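Local coordinates for protein hypothetical glycoside hydrolase (PDB 3TAW) that is of unknown function but belongs to the glycoside hydrolase-like proteins with a five-bladed beta-propeller fold, at residues Val132-Gln137 / Ala179-Thr184; Ala146-Lys151 / Trp156-Pro161. All coordinates share one frame; numbering follows the deposited sequence.

Contact 1: Val132-Gln137 / Ala179-Thr184; sequences VLLYTQ and ASLVTT
Leu134 and Leu181 meet between two sheets of the beta-propeller, where strand 131-138 of a four-stranded blade faces strand 179-186 of the sheet that follows it in the chain. The segments run antiparallel, at 163°, with their axes 7.8 Å apart. No backbone hydrogen bond joins them, so this is packing between sheets.

The two leucine side chains cross at about a right angle. Leu134 CD2 lies 3.7 Å from Leu181 CD1. The other methyl of Leu181, CD2, reaches Val132 CG1 at 4.1 Å. A chi1 of -180° sets this CG1 anti to the backbone N, and from there it meets the leucine. Leu181 thus gives one methyl to each of two residues that point from the same face of strand 131-138. Ala179 completes the apolar patch: its CB sits 4.0 Å from Leu134 CG. All four residues are buried.

Each strand is held by neighbours in its own sheet. Val132 and Leu134 make backbone hydrogen bonds to Ala124 and Arg122 of strand 117-125. Leu134 also rests against Val147 of strand 143-150. On the other strand, Ser180 OG bonds to the backbone oxygen of Pro249.

A single water spans the gap beside the apolar patch. It accepts a hydrogen bond from Ala179 N at 3.0 Å and gives a weak one to Leu134 O.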
# COMPACT_ATOMS: atom_id res chain seq x y z
N VAL A 132 -5.25 0.76 11.72
CA VAL A 132 -5.36 -0.59 11.21
C VAL A 132 -4.32 -0.74 10.09
O VAL A 132 -4.39 -0.07 9.08
CB VAL A 132 -6.76 -0.91 10.66
CG1 VAL A 132 -6.83 -2.36 10.13
CG2 VAL A 132 -7.84 -0.65 11.76
N LEU A 133 -3.35 -1.62 10.33
CA LEU A 133 -2.22 -1.87 9.46
C LEU A 133 -2.43 -3.19 8.74
O LEU A 133 -2.61 -4.23 9.39
CB LEU A 133 -0.94 -1.92 10.32
CG LEU A 133 0.37 -2.33 9.65
CD1 LEU A 133 0.76 -1.38 8.51
CD2 LEU A 133 1.49 -2.42 10.73
N LEU A 134 -2.44 -3.11 7.40
CA LEU A 134 -2.53 -4.27 6.53
C LEU A 134 -1.19 -4.37 5.84
O LEU A 134 -0.73 -3.39 5.25
CB LEU A 134 -3.62 -4.09 5.48
CG LEU A 134 -5.05 -4.53 5.88
CD1 LEU A 134 -5.20 -6.07 5.85
CD2 LEU A 134 -5.49 -3.94 7.19
N TYR A 135 -0.56 -5.54 5.94
CA TYR A 135 0.81 -5.73 5.47
C TYR A 135 1.03 -7.17 5.05
O TYR A 135 0.18 -8.03 5.27
CB TYR A 135 1.82 -5.35 6.58
CG TYR A 135 1.79 -6.28 7.78
CD1 TYR A 135 0.84 -6.15 8.77
CD2 TYR A 135 2.76 -7.27 7.94
CE1 TYR A 135 0.81 -7.01 9.88
CE2 TYR A 135 2.76 -8.12 9.04
CZ TYR A 135 1.79 -7.98 10.00
OH TYR A 135 1.81 -8.79 11.10
N THR A 136 2.16 -7.42 4.40
CA THR A 136 2.51 -8.75 3.94
C THR A 136 3.49 -9.41 4.90
O THR A 136 4.52 -8.82 5.23
CB THR A 136 3.20 -8.71 2.58
OG1 THR A 136 2.45 -7.91 1.68
CG2 THR A 136 3.39 -10.16 2.02
N GLN A 137 3.16 -10.61 5.34
CA GLN A 137 4.09 -11.46 6.10
C GLN A 137 4.87 -12.26 5.09
O GLN A 137 4.27 -12.88 4.20
CB GLN A 137 3.32 -12.40 7.02
CG GLN A 137 2.35 -11.72 7.98
CD GLN A 137 1.67 -12.72 8.87
OE1 GLN A 137 1.01 -13.65 8.38
NE2 GLN A 137 1.81 -12.54 10.19
N ALA A 179 -3.54 -4.46 0.31
CA ALA A 179 -4.93 -4.20 0.65
C ALA A 179 -5.25 -2.73 0.85
O ALA A 179 -4.52 -2.02 1.53
CB ALA A 179 -5.32 -4.99 1.91
N SER A 180 -6.39 -2.31 0.30
CA SER A 180 -6.88 -0.93 0.36
C SER A 180 -8.25 -0.91 1.03
O SER A 180 -9.27 -1.21 0.39
CB SER A 180 -7.02 -0.40 -1.08
OG SER A 180 -5.76 -0.45 -1.73
N LEU A 181 -8.26 -0.59 2.32
CA LEU A 181 -9.50 -0.44 3.07
C LEU A 181 -10.28 0.77 2.56
O LEU A 181 -9.70 1.80 2.17
CB LEU A 181 -9.22 -0.24 4.56
CG LEU A 181 -9.15 -1.49 5.40
CD1 LEU A 181 -8.00 -2.34 4.97
CD2 LEU A 181 -9.00 -1.03 6.87
N VAL A 182 -11.59 0.67 2.59
CA VAL A 182 -12.42 1.81 2.24
C VAL A 182 -12.47 2.82 3.41
O VAL A 182 -12.75 2.45 4.55
CB VAL A 182 -13.82 1.38 1.79
CG1 VAL A 182 -14.73 2.59 1.62
CG2 VAL A 182 -13.73 0.61 0.46
N THR A 183 -12.20 4.07 3.06
CA THR A 183 -12.20 5.21 3.97
C THR A 183 -13.09 6.29 3.35
O THR A 183 -13.45 6.22 2.18
CB THR A 183 -10.78 5.82 4.15
OG1 THR A 183 -10.35 6.43 2.92
CG2 THR A 183 -9.78 4.76 4.62
N THR A 184 -13.39 7.31 4.15
CA THR A 184 -14.02 8.51 3.64
C THR A 184 -13.54 9.71 4.44
O THR A 184 -12.90 9.51 5.46
CB THR A 184 -15.56 8.40 3.68
OG1 THR A 184 -16.15 9.36 2.79
CG2 THR A 184 -16.09 8.58 5.10
O HOH W 1 -1.53 -4.40 2.51

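Contact 2: Ala146-Lys151 / Trp156-Pro161; sequences AVATSK and WTKFGP
The Trp156 ring carries Ser150 on one face, at the turn end of a beta hairpin that forms the outer part of a propeller blade. Ser150 CB makes a CH-pi contact, 3.8 Å from the centroid of the six-membered ring and 20° off its normal. Ser150 OG lies over the same face, 3.2 Å above the plane and offset toward the rim. It sits between the backbone N and the carbonyl carbon, and it also hydrogen-bonds Leu153 N in the turn. Ala148 O lies at the edge of the indole, and Ala148 CB packs 3.9 Å from Trp156 CE3. Phe102 meets Trp156 edge-to-face and takes a cation-pi contact from Lys158, whose NZ forms salt bridges with Asp107 and Glu113.

The Phe159 ring packs beside Thr149 and Thr157, whose side chains point to the other face of the hairpin from Lys158. Its edge receives Thr149 OG1, 3.3 Å from CE2 and in the ring plane. Thr157 CG2 lies over one face of the phenyl ring.

Thr149 and Thr157 form a hydrogen-bonded antiparallel pair. Thr157 N reaches Thr149 O at 2.9 Å, and Thr149 N returns a bond to Thr157 O.

Further along, Phe159 and Gly160 form a beta bulge, both set against Val147. Phe159 N donates to Val147 O at 2.9 Å, while Val147 N bonds to Gly160 O from above the carbonyl plane, at 3.1 Å. At phi 86° and psi -170° a CB on Gly160 would press against Phe159 O, so the backbone here suits glycine. Its N turns to a water at 2.9 Å, and that water donates to Val147 O, so this oxygen accepts two hydrogen bonds.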
# COMPACT_ATOMS: atom_id res chain seq x y z
N ALA A 146 -1.78 -9.69 6.36
CA ALA A 146 -2.04 -9.78 7.79
C ALA A 146 -2.43 -8.42 8.36
O ALA A 146 -2.26 -7.38 7.71
CB ALA A 146 -0.80 -10.38 8.53
N VAL A 147 -2.98 -8.45 9.56
CA VAL A 147 -3.55 -7.27 10.21
C VAL A 147 -2.91 -7.00 11.57
O VAL A 147 -2.69 -7.93 12.36
CB VAL A 147 -5.07 -7.45 10.43
CG1 VAL A 147 -5.69 -6.16 10.99
CG2 VAL A 147 -5.78 -7.86 9.10
N ALA A 148 -2.63 -5.74 11.85
CA ALA A 148 -2.23 -5.33 13.18
C ALA A 148 -2.92 -4.02 13.51
O ALA A 148 -3.28 -3.25 12.60
CB ALA A 148 -0.66 -5.23 13.28
N THR A 149 -3.16 -3.79 14.80
CA THR A 149 -3.77 -2.55 15.24
C THR A 149 -2.99 -1.87 16.38
O THR A 149 -2.25 -2.52 17.13
CB THR A 149 -5.26 -2.71 15.66
OG1 THR A 149 -5.34 -3.41 16.91
CG2 THR A 149 -6.06 -3.48 14.58
N SER A 150 -3.18 -0.55 16.48
CA SER A 150 -2.56 0.25 17.55
C SER A 150 -3.30 1.56 17.70
O SER A 150 -4.05 1.96 16.81
CB SER A 150 -1.08 0.56 17.24
OG SER A 150 -0.97 1.46 16.15
N LYS A 151 -3.10 2.22 18.83
CA LYS A 151 -3.63 3.56 19.05
C LYS A 151 -2.57 4.63 18.80
O LYS A 151 -2.91 5.81 18.64
CB LYS A 151 -4.15 3.69 20.47
CG LYS A 151 -5.29 2.78 20.78
CD LYS A 151 -6.51 3.19 19.99
CE LYS A 151 -7.79 2.62 20.55
NZ LYS A 151 -8.94 3.40 19.98
N TRP A 156 1.80 -2.22 19.00
CA TRP A 156 0.97 -2.95 18.05
C TRP A 156 0.55 -4.31 18.60
O TRP A 156 1.32 -4.98 19.29
CB TRP A 156 1.72 -3.19 16.73
CG TRP A 156 2.05 -1.98 15.96
CD1 TRP A 156 3.23 -1.29 15.97
CD2 TRP A 156 1.20 -1.33 15.02
NE1 TRP A 156 3.16 -0.23 15.10
CE2 TRP A 156 1.92 -0.24 14.50
CE3 TRP A 156 -0.11 -1.56 14.59
CZ2 TRP A 156 1.37 0.63 13.54
CZ3 TRP A 156 -0.65 -0.70 13.64
CH2 TRP A 156 0.09 0.39 13.13
N THR A 157 -0.67 -4.71 18.26
CA THR A 157 -1.15 -6.08 18.41
C THR A 157 -1.26 -6.72 17.04
O THR A 157 -1.96 -6.20 16.17
CB THR A 157 -2.49 -6.10 19.14
OG1 THR A 157 -2.29 -5.53 20.44
CG2 THR A 157 -3.05 -7.53 19.28
N LYS A 158 -0.55 -7.84 16.84
CA LYS A 158 -0.60 -8.60 15.60
C LYS A 158 -1.72 -9.63 15.70
O LYS A 158 -1.73 -10.45 16.64
CB LYS A 158 0.73 -9.28 15.31
CG LYS A 158 1.89 -8.33 15.05
CD LYS A 158 3.14 -9.08 14.68
CE LYS A 158 4.35 -8.16 14.57
NZ LYS A 158 5.64 -8.87 14.33
N PHE A 159 -2.66 -9.60 14.76
CA PHE A 159 -3.77 -10.56 14.76
C PHE A 159 -3.62 -11.70 13.75
O PHE A 159 -4.44 -12.63 13.72
CB PHE A 159 -5.09 -9.82 14.52
CG PHE A 159 -5.47 -8.93 15.66
CD1 PHE A 159 -6.17 -9.44 16.74
CD2 PHE A 159 -5.13 -7.58 15.66
CE1 PHE A 159 -6.52 -8.63 17.81
CE2 PHE A 159 -5.49 -6.75 16.72
CZ PHE A 159 -6.19 -7.28 17.81
N GLY A 160 -2.56 -11.65 12.97
CA GLY A 160 -2.29 -12.68 11.98
C GLY A 160 -2.97 -12.45 10.64
O GLY A 160 -3.55 -11.38 10.40
N PRO A 161 -2.92 -13.46 9.77
CA PRO A 161 -3.42 -13.32 8.41
C PRO A 161 -4.89 -12.92 8.33
O PRO A 161 -5.72 -13.43 9.10
CB PRO A 161 -3.22 -14.73 7.82
CG PRO A 161 -2.05 -15.28 8.60
CD PRO A 161 -2.24 -14.76 9.98
O HOH W 2 -0.60 -9.74 12.13
O HOH W 3 -2.14 -2.72 20.50

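In the fold
Of the four segments, 132-137 on strand 131-138 comes first along the chain and supplies the opening half of contact 1. The chain then turns back into strand 143-150 and on into strand 157-161, where contact 2 closes a short hairpin loop. After helix 166-169 it reaches strand 179-186, which closes the larger loop of contact 1. Contact 2 therefore lies wholly within that loop. It completes one blade, whereas contact 1 fastens this blade to the next sheet. Strands 131-138 and 143-150 are direct neighbours, with probable hydrogen bonds from Ala146 N to Tyr135 O and from Leu133 N to Ala148 O. The contact centres are about 11 Å apart.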